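Local atomic coordinates of glutathione S-transferase (PDB entry 4MK3), a protein that probably conjugates glutathione to electrophilic substrates and binds glutathione sulfinic acid in its glutathione pocket. Residues R35-E43 with R215-P223; F65-M76 with A81-Y91. One frame throughout, in Å; residues are numbered along the deposited sequence. Where two conformers were deposited one is given.

Contact 1: residues R35-E43 with R215-P223; sequences RKVRVVLAE and RQSFIDTEP
R35 runs out fully extended, CG anti to the backbone N (chi1 -172°) and the chain straight as far as NE, which carries its guanidinium obliquely across T221 to the carbonyl of F218. T221 meets it with OG1 turned between its own backbone N and carbonyl carbon (chi1 60°). R35 NE donates to T221 OG1 at 2.9 Å, nearly straight and in the guanidinium plane, while T221 OG1 in turn donates a hydrogen bond to S217 O. R35 NH2 gives a more bent bond to F218 O, 2.9 Å long; that carbonyl also accepts from T221 N, on the other face of its plane. F218 CD2 lies over one face of the R35 guanidinium and P223 CD over the opposite one. V39 CG2 sits over the face of the F218 ring, 4.3 Å from its centroid, a CH-pi contact. At the other end R215 grips E43 side-on in a bidentate salt bridge, NH2 to OE1 and NE to OE2, both 2.9 Å and in the guanidinium plane of R215. S217 OG donates to E43 OE2 at 2.7 Å from above the carboxylate plane, on the face away from R215 NE. R38 NH2 reaches D220 O through a water. Helix 32-44 of the thioredoxin-like domain is thus tied to the C-terminal tail by one arginine from each partner: R35 satisfies buried carbonyl and hydroxyl oxygens, and R215 probably favours a charged E43.

Contact 2: residues F65-M76 with A81-Y91; sequences FNPLGKVPCLVM and AVFDSRVIAEY. With GSF (L-gamma-glutamyl-3-sulfino-L-alanylglycine), chain E.
Strands 73-75 and 81-82 pair antiparallel, L74 with V82 as the hydrogen-bonded pair (L74 N to V82 O 2.9 Å, V82 N to L74 O 2.7 Å) and V75 with A81 as the non-hydrogen-bonded one. A cis peptide precedes P72. L74 and V82 share one face of the sheet, where I88 packs on the L74 side chain and M76 SD touches V82 CG2 and, obliquely, the Y91 ring. F83 CG takes the position between backbone N and carbonyl carbon (chi1 53°), which turns the ring under the N66 amide; the planes are 13° apart, with N66 OD1 3.5 Å above the ring centre. N66 OD1 accepts from L68 N, an Asx turn, and ND2 donates to K70 O; an alanine here would probably leave L68 N and K70 O without these partners and uncover the F83 face. Glutathione sulfinic acid binds across K70-P72 and D84-S85. V71 N and O pair with O2 and N2 of its peptide, and K70 NZ grips both O32 of the ligand, at 2.7 Å, and its OE1. D84 OD2 accepts from N1 of the ligand at 2.9 Å, and S85 N and OG hold its gamma-glutamyl carboxylate. S31, with R148 and K152 of the second subunit, completes a site in which the dipole of helix 85-94 probably favours that carboxylate.

The centres of contact 1 and contact 2 lie about 17 Å apart, and along the chain contact 2 is nested inside the loop that contact 1 closes. Contact 2 lies within the N-terminal thioredoxin-like domain, joining the hairpin of its four-stranded sheet to helix 85-94; contact 1 brings helix 32-44 of that domain against the C-terminal segment 215-223. The two meet where helix 32-44 packs on helix 85-94: K36 NZ bonds S85 OG, and V37 CG1 touches I88 CG2 at 3.5 Å. Helix 32-44 therefore joins the glutathione site to the tail, and K36, also bridged to E116 and D120 of helix 106-134, backs a serine that holds the ligand.

Contact 1: residues R35-E43 with R215-P223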
loop_
_atom_site.group_PDB
_atom_site.type_symbol
_atom_site.label_atom_id
_atom_site.label_comp_id
_atom_site.label_asym_id
_atom_site.label_seq_id
_atom_site.Cartn_x
_atom_site.Cartn_y
_atom_site.Cartn_z
ATOM N N ARG A 35 5.648 -11.216 7.215
ATOM C CA ARG A 35 6.763 -12.093 6.857
ATOM C C ARG A 35 7.786 -11.339 6.024
ATOM O O ARG A 35 8.983 -11.504 6.206
ATOM C CB ARG A 35 6.319 -13.344 6.111
ATOM C CG ARG A 35 7.478 -14.324 5.929
ATOM C CD ARG A 35 7.148 -15.462 5.023
ATOM N NE ARG A 35 8.172 -16.499 5.083
ATOM C CZ ARG A 35 8.075 -17.661 4.475
ATOM N NH1 ARG A 35 7.023 -17.915 3.697
ATOM N NH2 ARG A 35 9.011 -18.577 4.632
ATOM N N LYS A 36 7.307 -10.495 5.118
ATOM C CA LYS A 36 8.209 -9.650 4.346
ATOM C C LYS A 36 9.127 -8.830 5.244
ATOM O O LYS A 36 10.346 -8.767 5.044
ATOM C CB LYS A 36 7.405 -8.745 3.399
ATOM C CG LYS A 36 8.250 -7.758 2.598
ATOM C CD LYS A 36 7.410 -6.890 1.649
ATOM C CE LYS A 36 6.432 -6.045 2.433
ATOM N NZ LYS A 36 5.718 -5.042 1.593
ATOM N N VAL A 37 8.549 -8.200 6.269
ATOM C CA VAL A 37 9.329 -7.415 7.207
ATOM C C VAL A 37 10.298 -8.284 8.006
ATOM O O VAL A 37 11.445 -7.923 8.201
ATOM C CB VAL A 37 8.400 -6.641 8.156
ATOM C CG1 VAL A 37 9.189 -6.068 9.341
ATOM C CG2 VAL A 37 7.638 -5.567 7.387
ATOM N N ARG A 38 9.837 -9.431 8.470
ATOM C CA ARG A 38 10.699 -10.314 9.222
ATOM C C ARG A 38 11.866 -10.825 8.380
ATOM O O ARG A 38 12.986 -10.940 8.874
ATOM C CB ARG A 38 9.898 -11.462 9.799
ATOM C CG ARG A 38 8.821 -10.998 10.756
ATOM C CD ARG A 38 8.009 -12.154 11.212
ATOM N NE ARG A 38 8.823 -13.079 11.970
ATOM C CZ ARG A 38 8.557 -14.366 12.082
ATOM N NH1 ARG A 38 7.516 -14.858 11.444
ATOM N NH2 ARG A 38 9.337 -15.150 12.815
ATOM N N VAL A 39 11.611 -11.111 7.111
ATOM C CA VAL A 39 12.697 -11.512 6.212
ATOM C C VAL A 39 13.713 -10.377 6.062
ATOM O O VAL A 39 14.914 -10.607 6.150
ATOM C CB VAL A 39 12.154 -11.989 4.858
ATOM C CG1 VAL A 39 13.284 -12.105 3.824
ATOM C CG2 VAL A 39 11.422 -13.328 5.028
ATOM N N VAL A 40 13.236 -9.152 5.864
ATOM C CA VAL A 40 14.131 -8.023 5.772
ATOM C C VAL A 40 14.953 -7.924 7.063
ATOM O O VAL A 40 16.174 -7.812 7.034
ATOM C CB VAL A 40 13.364 -6.709 5.526
ATOM C CG1 VAL A 40 14.290 -5.511 5.690
ATOM C CG2 VAL A 40 12.743 -6.725 4.123
ATOM N N LEU A 41 14.301 -7.959 8.219
ATOM C CA LEU A 41 15.047 -7.836 9.470
ATOM C C LEU A 41 16.086 -8.935 9.647
ATOM O O LEU A 41 17.185 -8.693 10.118
ATOM C CB LEU A 41 14.100 -7.808 10.667
ATOM C CG LEU A 41 13.201 -6.568 10.701
ATOM C CD1 LEU A 41 12.041 -6.759 11.647
ATOM C CD2 LEU A 41 14.004 -5.353 11.130
ATOM N N ALA A 42 15.752 -10.151 9.240
ATOM C CA ALA A 42 16.700 -11.253 9.318
ATOM C C ALA A 42 17.879 -11.055 8.357
ATOM O O ALA A 42 19.030 -11.255 8.727
ATOM C CB ALA A 42 16.000 -12.554 9.015
ATOM N N GLU A 43 17.573 -10.666 7.125
ATOM C CA GLU A 43 18.633 -10.445 6.143
ATOM C C GLU A 43 19.603 -9.359 6.618
ATOM O O GLU A 43 20.821 -9.469 6.396
ATOM C CB GLU A 43 18.053 -10.044 4.783
ATOM C CG GLU A 43 17.187 -11.086 4.097
ATOM C CD GLU A 43 17.937 -12.223 3.442
ATOM O OE1 GLU A 43 19.190 -12.206 3.419
ATOM O OE2 GLU A 43 17.266 -13.152 2.929
ATOM N N ARG A 215 16.894 -19.794 1.585
ATOM C CA ARG A 215 17.545 -18.742 2.359
ATOM C C ARG A 215 17.138 -18.872 3.818
ATOM O O ARG A 215 15.994 -19.184 4.127
ATOM C CB ARG A 215 17.168 -17.358 1.836
ATOM C CG ARG A 215 17.703 -17.087 0.416
ATOM C CD ARG A 215 17.439 -15.666 -0.004
ATOM N NE ARG A 215 18.298 -14.709 0.673
ATOM C CZ ARG A 215 19.479 -14.293 0.231
ATOM N NH1 ARG A 215 19.974 -14.774 -0.920
ATOM N NH2 ARG A 215 20.172 -13.397 0.921
ATOM N N GLN A 216 18.094 -18.614 4.696
ATOM C CA GLN A 216 17.870 -18.734 6.136
ATOM C C GLN A 216 16.660 -17.896 6.585
ATOM O O GLN A 216 15.867 -18.329 7.436
ATOM C CB GLN A 216 19.110 -18.297 6.906
ATOM C CG GLN A 216 19.045 -18.719 8.370
ATOM C CD GLN A 216 19.067 -20.217 8.510
ATOM O OE1 GLN A 216 19.965 -20.887 7.983
ATOM N NE2 GLN A 216 18.075 -20.771 9.195
ATOM N N SER A 217 16.530 -16.698 6.044
ATOM C CA SER A 217 15.443 -15.813 6.420
ATOM C C SER A 217 14.066 -16.406 6.125
ATOM O O SER A 217 13.112 -16.181 6.866
ATOM C CB SER A 217 15.617 -14.487 5.702
ATOM O OG SER A 217 15.588 -14.724 4.295
ATOM N N PHE A 218 13.943 -17.125 5.018
ATOM C CA PHE A 218 12.706 -17.822 4.702
ATOM C C PHE A 218 12.511 -19.060 5.571
ATOM O O PHE A 218 11.420 -19.294 6.103
ATOM C CB PHE A 218 12.635 -18.150 3.198
ATOM C CG PHE A 218 12.120 -16.992 2.368
ATOM C CD1 PHE A 218 12.935 -15.930 2.065
ATOM C CD2 PHE A 218 10.802 -16.960 1.963
ATOM C CE1 PHE A 218 12.450 -14.851 1.327
ATOM C CE2 PHE A 218 10.302 -15.882 1.236
ATOM C CZ PHE A 218 11.136 -14.826 0.935
ATOM N N ILE A 219 13.566 -19.865 5.726
ATOM C CA ILE A 219 13.509 -21.063 6.564
ATOM C C ILE A 219 12.988 -20.739 7.972
ATOM O O ILE A 219 12.211 -21.483 8.542
ATOM C CB ILE A 219 14.919 -21.680 6.665
ATOM C CG1 ILE A 219 15.324 -22.307 5.324
ATOM C CG2 ILE A 219 14.993 -22.706 7.783
ATOM C CD1 ILE A 219 16.792 -22.651 5.245
ATOM N N ASP A 220 13.446 -19.622 8.526
ATOM C CA ASP A 220 13.113 -19.268 9.889
ATOM C C ASP A 220 11.735 -18.624 10.050
ATOM O O ASP A 220 11.302 -18.420 11.164
ATOM C CB ASP A 220 14.172 -18.312 10.468
ATOM C CG ASP A 220 15.493 -18.999 10.773
ATOM O OD1 ASP A 220 15.485 -20.212 11.019
ATOM O OD2 ASP A 220 16.524 -18.287 10.799
ATOM N N THR A 221 11.075 -18.278 8.954
ATOM C CA THR A 221 9.802 -17.544 8.989
ATOM C C THR A 221 8.644 -18.264 8.298
ATOM O O THR A 221 7.659 -17.628 7.919
ATOM C CB THR A 221 9.936 -16.142 8.356
ATOM O OG1 THR A 221 10.346 -16.270 6.993
ATOM C CG2 THR A 221 10.946 -15.283 9.122
ATOM N N GLU A 222 8.736 -19.573 8.107
ATOM C CA GLU A 222 7.644 -20.297 7.452
ATOM C C GLU A 222 6.354 -20.215 8.279
ATOM O O GLU A 222 6.399 -20.276 9.530
ATOM C CB GLU A 222 8.040 -21.760 7.239
ATOM C CG GLU A 222 9.164 -21.888 6.242
ATOM C CD GLU A 222 9.722 -23.284 6.106
ATOM O OE1 GLU A 222 10.705 -23.436 5.349
ATOM O OE2 GLU A 222 9.199 -24.223 6.742
ATOM N N PRO A 223 5.193 -20.075 7.608
ATOM C CA PRO A 223 3.949 -19.986 8.374
ATOM C C PRO A 223 3.571 -21.336 8.964
ATOM O O PRO A 223 3.727 -22.345 8.286
ATOM C CB PRO A 223 2.923 -19.552 7.329
ATOM C CG PRO A 223 3.464 -20.052 6.041
ATOM C CD PRO A 223 4.952 -19.954 6.160
HETATM O O HOH W 1 9.841 -17.708 13.628
#

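Contact 2: residues F65-M76 with A81-Y91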
loop_
_atom_site.group_PDB
_atom_site.type_symbol
_atom_site.label_atom_id
_atom_site.label_comp_id
_atom_site.label_asym_id
_atom_site.label_seq_id
_atom_site.Cartn_x
_atom_site.Cartn_y
_atom_site.Cartn_z
ATOM N N PHE A 65 -1.134 1.467 18.511
ATOM C CA PHE A 65 0.080 1.693 17.746
ATOM C C PHE A 65 -0.244 2.015 16.304
ATOM O O PHE A 65 0.323 2.932 15.729
ATOM C CB PHE A 65 0.988 0.465 17.830
ATOM C CG PHE A 65 1.295 0.051 19.234
ATOM C CD1 PHE A 65 2.056 0.857 20.036
ATOM C CD2 PHE A 65 0.833 -1.155 19.725
ATOM C CE1 PHE A 65 2.342 0.474 21.349
ATOM C CE2 PHE A 65 1.109 -1.536 21.022
ATOM C CZ PHE A 65 1.872 -0.740 21.804
ATOM N N ASN A 66 -1.142 1.235 15.704
ATOM C CA ASN A 66 -1.525 1.436 14.305
ATOM C C ASN A 66 -3.019 1.700 14.271
ATOM O O ASN A 66 -3.822 0.769 14.463
ATOM C CB ASN A 66 -1.191 0.219 13.444
ATOM C CG ASN A 66 -1.536 0.440 11.988
ATOM O OD1 ASN A 66 -2.049 1.495 11.633
ATOM N ND2 ASN A 66 -1.268 -0.548 11.150
ATOM N N PRO A 67 -3.428 2.958 14.028
ATOM C CA PRO A 67 -4.863 3.248 13.982
ATOM C C PRO A 67 -5.617 2.495 12.895
ATOM O O PRO A 67 -6.846 2.376 12.970
ATOM C CB PRO A 67 -4.926 4.749 13.717
ATOM C CG PRO A 67 -3.637 5.093 13.141
ATOM C CD PRO A 67 -2.613 4.136 13.707
ATOM N N LEU A 68 -4.898 1.991 11.904
ATOM C CA LEU A 68 -5.522 1.211 10.840
ATOM C C LEU A 68 -5.842 -0.202 11.301
ATOM O O LEU A 68 -6.496 -0.955 10.580
ATOM C CB LEU A 68 -4.625 1.130 9.609
ATOM C CG LEU A 68 -4.158 2.467 9.019
ATOM C CD1 LEU A 68 -3.161 2.205 7.902
ATOM C CD2 LEU A 68 -5.347 3.309 8.549
ATOM N N GLY A 69 -5.339 -0.583 12.470
ATOM C CA GLY A 69 -5.699 -1.865 13.043
ATOM C C GLY A 69 -5.054 -3.049 12.377
ATOM O O GLY A 69 -5.610 -4.148 12.416
ATOM N N LYS A 70 -3.884 -2.835 11.780
ATOM C CA LYS A 70 -3.219 -3.870 10.996
ATOM C C LYS A 70 -1.815 -4.176 11.485
ATOM O O LYS A 70 -1.142 -3.329 12.086
ATOM C CB LYS A 70 -3.166 -3.477 9.508
ATOM C CG LYS A 70 -4.525 -3.422 8.850
ATOM C CD LYS A 70 -4.433 -2.863 7.446
ATOM C CE LYS A 70 -5.745 -2.900 6.776
ATOM N NZ LYS A 70 -6.017 -4.288 6.312
ATOM N N VAL A 71 -1.390 -5.413 11.247
ATOM C CA VAL A 71 0.007 -5.790 11.374
ATOM C C VAL A 71 0.582 -6.000 9.980
ATOM O O VAL A 71 -0.155 -6.360 9.051
ATOM C CB VAL A 71 0.206 -7.068 12.217
ATOM C CG1 VAL A 71 -0.126 -6.782 13.665
ATOM C CG2 VAL A 71 -0.620 -8.231 11.689
ATOM N N PRO A 72 1.899 -5.799 9.822
ATOM C CA PRO A 72 2.882 -5.469 10.847
ATOM C C PRO A 72 2.865 -4.021 11.275
ATOM O O PRO A 72 2.481 -3.115 10.533
ATOM C CB PRO A 72 4.222 -5.779 10.168
ATOM C CG PRO A 72 3.936 -5.596 8.682
ATOM C CD PRO A 72 2.532 -6.044 8.504
ATOM N N CYS A 73 3.322 -3.821 12.508
ATOM C CA CYS A 73 3.553 -2.487 13.034
ATOM C C CYS A 73 4.813 -2.566 13.884
ATOM O O CYS A 73 4.928 -3.408 14.787
ATOM C CB CYS A 73 2.350 -2.005 13.857
ATOM S SG CYS A 73 2.556 -0.338 14.506
ATOM N N LEU A 74 5.789 -1.713 13.578
ATOM C CA LEU A 74 7.037 -1.647 14.327
ATOM C C LEU A 74 6.975 -0.505 15.322
ATOM O O LEU A 74 6.650 0.622 14.963
ATOM C CB LEU A 74 8.203 -1.419 13.363
ATOM C CG LEU A 74 9.604 -1.474 13.956
ATOM C CD1 LEU A 74 10.008 -2.912 14.273
ATOM C CD2 LEU A 74 10.603 -0.820 12.994
ATOM N N VAL A 75 7.251 -0.796 16.584
ATOM C CA VAL A 75 7.196 0.200 17.628
ATOM C C VAL A 75 8.608 0.393 18.115
ATOM O O VAL A 75 9.251 -0.556 18.589
ATOM C CB VAL A 75 6.265 -0.241 18.763
ATOM C CG1 VAL A 75 6.288 0.758 19.912
ATOM C CG2 VAL A 75 4.842 -0.427 18.230
ATOM N N MET A 76 9.087 1.626 17.985
ATOM C CA MET A 76 10.486 1.949 18.218
ATOM C C MET A 76 10.764 2.217 19.687
ATOM O O MET A 76 9.844 2.339 20.518
ATOM C CB MET A 76 10.906 3.143 17.341
ATOM C CG MET A 76 10.627 2.901 15.851
ATOM S SD MET A 76 11.272 4.133 14.683
ATOM C CE MET A 76 10.205 5.545 14.985
ATOM N N ALA A 81 5.521 4.642 16.439
ATOM C CA ALA A 81 4.971 3.500 15.713
ATOM C C ALA A 81 5.126 3.678 14.212
ATOM O O ALA A 81 4.850 4.766 13.706
ATOM C CB ALA A 81 3.496 3.303 16.078
ATOM N N VAL A 82 5.553 2.618 13.537
ATOM C CA VAL A 82 5.827 2.635 12.094
ATOM C C VAL A 82 4.944 1.590 11.404
ATOM O O VAL A 82 4.892 0.422 11.804
ATOM C CB VAL A 82 7.319 2.267 11.793
ATOM C CG1 VAL A 82 7.591 2.238 10.280
ATOM C CG2 VAL A 82 8.282 3.192 12.498
ATOM N N PHE A 83 4.300 2.003 10.312
ATOM C CA PHE A 83 3.493 1.127 9.473
ATOM C C PHE A 83 3.402 1.825 8.114
ATOM O O PHE A 83 3.715 3.014 8.039
ATOM C CB PHE A 83 2.097 0.923 10.122
ATOM C CG PHE A 83 1.396 2.206 10.445
ATOM C CD1 PHE A 83 0.602 2.854 9.528
ATOM C CD2 PHE A 83 1.540 2.795 11.700
ATOM C CE1 PHE A 83 -0.014 4.062 9.809
ATOM C CE2 PHE A 83 0.912 3.978 12.000
ATOM C CZ PHE A 83 0.139 4.637 11.055
ATOM N N ASP A 84 3.024 1.144 7.025
ATOM C CA ASP A 84 2.739 -0.292 6.938
ATOM C C ASP A 84 3.999 -1.090 6.579
ATOM O O ASP A 84 5.116 -0.616 6.786
ATOM C CB ASP A 84 1.605 -0.489 5.912
ATOM C CG ASP A 84 2.014 -0.143 4.487
ATOM O OD1 ASP A 84 3.111 0.382 4.270
ATOM O OD2 ASP A 84 1.203 -0.409 3.584
ATOM N N SER A 85 3.831 -2.304 6.039
ATOM C CA SER A 85 4.985 -3.161 5.760
ATOM C C SER A 85 5.998 -2.525 4.836
ATOM O O SER A 85 7.180 -2.757 4.983
ATOM C CB SER A 85 4.547 -4.521 5.207
ATOM O OG SER A 85 4.043 -4.425 3.861
ATOM N N ARG A 86 5.548 -1.741 3.873
ATOM C CA ARG A 86 6.490 -1.109 2.945
ATOM C C ARG A 86 7.332 -0.057 3.629
ATOM O O ARG A 86 8.534 0.076 3.359
ATOM C CB ARG A 86 5.757 -0.434 1.807
ATOM C CG ARG A 86 4.925 -1.330 1.025
ATOM C CD ARG A 86 4.608 -0.609 -0.279
ATOM N NE ARG A 86 3.487 -1.197 -0.917
ATOM C CZ ARG A 86 2.874 -0.652 -1.955
ATOM N NH1 ARG A 86 3.311 0.503 -2.450
ATOM N NH2 ARG A 86 1.844 -1.289 -2.506
ATOM N N VAL A 87 6.702 0.692 4.534
ATOM C CA VAL A 87 7.401 1.731 5.262
ATOM C C VAL A 87 8.405 1.119 6.238
ATOM O O VAL A 87 9.525 1.598 6.394
ATOM C CB VAL A 87 6.376 2.617 6.027
ATOM C CG1 VAL A 87 7.080 3.694 6.838
ATOM C CG2 VAL A 87 5.416 3.254 5.046
ATOM N N ILE A 88 8.006 0.032 6.888
ATOM C CA ILE A 88 8.892 -0.670 7.802
ATOM C C ILE A 88 10.080 -1.283 7.054
ATOM O O ILE A 88 11.227 -1.166 7.490
ATOM C CB ILE A 88 8.137 -1.769 8.551
ATOM C CG1 ILE A 88 7.009 -1.164 9.408
ATOM C CG2 ILE A 88 9.110 -2.579 9.408
ATOM C CD1 ILE A 88 6.005 -2.223 9.872
ATOM N N ALA A 89 9.805 -1.905 5.914
ATOM C CA ALA A 89 10.888 -2.501 5.123
ATOM C C ALA A 89 11.913 -1.464 4.671
ATOM O O ALA A 89 13.120 -1.679 4.784
ATOM C CB ALA A 89 10.321 -3.262 3.929
ATOM N N GLU A 90 11.431 -0.340 4.144
ATOM C CA GLU A 90 12.304 0.745 3.690
ATOM C C GLU A 90 13.168 1.299 4.816
ATOM O O GLU A 90 14.357 1.555 4.650
ATOM C CB GLU A 90 11.447 1.846 3.052
ATOM C CG GLU A 90 12.167 3.137 2.702
ATOM C CD GLU A 90 11.218 4.223 2.227
ATOM O OE1 GLU A 90 10.047 4.266 2.697
ATOM O OE2 GLU A 90 11.647 5.042 1.389
ATOM N N TYR A 91 12.558 1.496 5.974
ATOM C CA TYR A 91 13.293 2.005 7.106
ATOM C C TYR A 91 14.316 0.982 7.615
ATOM O O TYR A 91 15.465 1.333 7.883
ATOM C CB TYR A 91 12.325 2.391 8.203
ATOM C CG TYR A 91 13.019 2.956 9.416
ATOM C CD1 TYR A 91 13.820 4.085 9.320
ATOM C CD2 TYR A 91 12.891 2.348 10.644
ATOM C CE1 TYR A 91 14.460 4.602 10.421
ATOM C CE2 TYR A 91 13.528 2.858 11.757
ATOM C CZ TYR A 91 14.308 3.978 11.630
ATOM O OH TYR A 91 14.950 4.491 12.734
HETATM C CB1 GSF E . -1.512 -4.449 4.870
HETATM C CG1 GSF E . -1.373 -5.273 6.144
HETATM C CD1 GSF E . -2.605 -6.103 6.434
HETATM O OE1 GSF E . -3.652 -5.990 5.829
HETATM C C1 GSF E . 0.848 -3.679 4.840
HETATM O O11 GSF E . 1.433 -3.976 5.912
HETATM O O12 GSF E . 1.476 -3.769 3.752
HETATM N N1 GSF E . -0.882 -2.388 3.718
HETATM C CA1 GSF E . -0.590 -3.233 4.873
HETATM N N2 GSF E . -2.478 -7.048 7.442
HETATM C CA2 GSF E . -3.592 -7.845 7.833
HETATM C CB2 GSF E . -3.115 -9.108 8.470
HETATM S SG2 GSF E . -2.528 -10.310 7.330
HETATM O O1S GSF E . -2.642 -11.611 8.011
HETATM O O2S GSF E . -1.121 -9.976 6.961
HETATM C C2 GSF E . -4.351 -7.178 8.960
HETATM O O2 GSF E . -3.754 -6.724 9.933
HETATM N N3 GSF E . -5.736 -7.117 8.855
HETATM C CA3 GSF E . -6.502 -6.548 9.926
HETATM C C3 GSF E . -7.614 -5.623 9.418
HETATM O O31 GSF E . -8.494 -5.239 10.246
HETATM O O32 GSF E . -7.662 -5.254 8.226
#